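Local structure of periplasmic solute binding protein (6IXI) at residues 170-175 / 245-250. The protein probably captures zinc or manganese ions in the periplasm for uptake, as a metal-binding solute-binding protein of the ZnuA family. Residues are numbered along the deposited sequence; the frame is centred on the assembly and turned at random.
Sequences TSEGCL and YVDSLS. With CD (cadmium ion), chain B; SO4 (sulfate ion), chain M.
Glu-172 and Asp-247 reach from opposite directions to one cadmium ion in the metal site of this ZnuA-like, cluster 9 solute-binding protein, where zinc and manganese have also been seen. Each grips the metal with both oxygens: Glu-172 OE2 lies 2.2 Å and Asp-247 OD1 2.3 Å from cadmium. Their carboxylate planes stand almost perpendicular, 89° apart, and the NE2 atoms of His-39 and His-106 complete the shell. Glu-172 OE1 and Asp-247 OD2 come within 3.3 Å of each other, an approach of two anions that the shared cation probably makes tolerable. Glutamate suits its place because its longer chain can reach the metal from the loop after strand 167-170; with CG anti to the backbone N (chi1 -164°) and the chain extended beyond it, the carboxylate is carried out to the ion. The backbone N-H of Asn-193 also bonds OE2 and so helps to fix its rotation. The shorter aspartate comes from the loop after strand 239-244.

Beside the metal the contact is apolar and closely packed. Val-246 sets both methyls against Cys-174, with CG2 3.5 Å from the cysteine CB and CG1 3.8 Å from SG, so a compact branched residue fits a small thiol side chain. Leu-175, at the N-cap of helix 176-182, adds a looser touch: its CD2 is 4.4 Å from Val-246 CG1. After Asp-247 the chain runs away from 170-175. On the other flank of Val-246, Tyr-245 is partly exposed and its ring makes no contact with 170-175; its hydroxyl donates to O3 of a sulfate ion, probably from the crystallisation liquor. Within 170-175, Gly-173 centres an inverse gamma turn, and the hydroxyl of Thr-170 braces the bend: OG1 donates to Glu-172 O at 2.6 Å, with a C=O...OG1 angle of 162°.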
# COMPACT_ATOMS: atom_id res chain seq x y z
N THR A 170 -3.34 -13.60 -5.09
CA THR A 170 -2.08 -13.26 -4.45
C THR A 170 -1.90 -14.11 -3.19
O THR A 170 -2.76 -14.91 -2.84
CB THR A 170 -1.99 -11.75 -4.18
OG1 THR A 170 -3.05 -11.39 -3.29
CG2 THR A 170 -2.07 -10.90 -5.43
N SER A 171 -0.75 -13.92 -2.53
CA SER A 171 -0.47 -14.64 -1.32
C SER A 171 -1.11 -13.93 -0.12
O SER A 171 -2.10 -14.43 0.42
CB SER A 171 1.02 -14.90 -1.22
OG SER A 171 1.47 -15.57 -2.41
N GLU A 172 -0.61 -12.74 0.25
CA GLU A 172 -1.32 -11.88 1.18
C GLU A 172 -2.51 -11.25 0.44
O GLU A 172 -2.47 -11.14 -0.79
CB GLU A 172 -0.40 -10.75 1.66
CG GLU A 172 -0.89 -10.01 2.91
CD GLU A 172 -0.16 -8.72 3.23
OE1 GLU A 172 0.46 -8.14 2.29
OE2 GLU A 172 -0.23 -8.27 4.39
N GLY A 173 -3.56 -10.87 1.18
CA GLY A 173 -4.71 -10.19 0.55
C GLY A 173 -4.42 -8.70 0.36
O GLY A 173 -5.12 -7.86 0.90
N CYS A 174 -3.36 -8.39 -0.41
CA CYS A 174 -2.82 -7.05 -0.56
C CYS A 174 -3.51 -6.27 -1.70
O CYS A 174 -3.22 -5.09 -1.88
CB CYS A 174 -1.32 -7.11 -0.85
SG CYS A 174 -0.88 -8.24 -2.21
N LEU A 175 -4.43 -6.90 -2.45
CA LEU A 175 -4.92 -6.28 -3.68
C LEU A 175 -6.44 -6.06 -3.61
O LEU A 175 -7.07 -5.67 -4.60
CB LEU A 175 -4.53 -7.14 -4.90
CG LEU A 175 -3.06 -7.14 -5.30
CD1 LEU A 175 -2.89 -7.74 -6.70
CD2 LEU A 175 -2.49 -5.73 -5.27
N TYR A 245 5.25 -5.88 -5.53
CA TYR A 245 5.62 -4.96 -4.47
C TYR A 245 4.38 -4.27 -3.96
O TYR A 245 3.67 -3.60 -4.72
CB TYR A 245 6.62 -3.91 -4.96
CG TYR A 245 8.01 -4.48 -5.13
CD1 TYR A 245 8.32 -5.25 -6.24
CD2 TYR A 245 8.98 -4.28 -4.16
CE1 TYR A 245 9.59 -5.80 -6.39
CE2 TYR A 245 10.24 -4.81 -4.30
CZ TYR A 245 10.55 -5.58 -5.42
OH TYR A 245 11.81 -6.09 -5.53
N VAL A 246 4.13 -4.45 -2.65
CA VAL A 246 2.92 -3.91 -2.04
C VAL A 246 3.23 -3.31 -0.67
O VAL A 246 2.68 -2.26 -0.34
CB VAL A 246 1.77 -4.95 -1.99
CG1 VAL A 246 1.45 -5.51 -3.36
CG2 VAL A 246 2.06 -6.08 -1.02
N ASP A 247 4.06 -3.97 0.14
CA ASP A 247 4.12 -3.65 1.56
C ASP A 247 5.19 -2.61 1.88
O ASP A 247 5.22 -2.05 2.96
CB ASP A 247 4.35 -4.90 2.42
CG ASP A 247 3.03 -5.49 2.90
OD1 ASP A 247 1.99 -4.85 2.64
OD2 ASP A 247 3.06 -6.58 3.52
N SER A 248 6.10 -2.38 0.92
CA SER A 248 7.26 -1.57 1.20
C SER A 248 7.81 -1.09 -0.13
O SER A 248 7.74 -1.83 -1.10
CB SER A 248 8.30 -2.43 1.90
OG SER A 248 9.50 -1.69 2.12
N LEU A 249 8.42 0.10 -0.14
CA LEU A 249 9.24 0.48 -1.29
C LEU A 249 10.44 -0.47 -1.33
O LEU A 249 10.89 -0.96 -0.30
CB LEU A 249 9.73 1.92 -1.15
CG LEU A 249 8.65 3.00 -1.03
CD1 LEU A 249 9.26 4.39 -1.02
CD2 LEU A 249 7.66 2.89 -2.18
N SER A 250 10.94 -0.69 -2.54
CA SER A 250 12.18 -1.42 -2.71
C SER A 250 13.34 -0.54 -2.23
O SER A 250 13.17 0.65 -1.93
CB SER A 250 12.35 -1.82 -4.15
OG SER A 250 12.72 -0.70 -4.93
CD CD B . 0.77 -6.37 3.83
S SO4 M . 14.38 -4.93 -2.81
O1 SO4 M . 15.47 -5.66 -2.23
O2 SO4 M . 14.12 -3.75 -2.02
O3 SO4 M . 13.19 -5.76 -2.82
O4 SO4 M . 14.73 -4.56 -4.16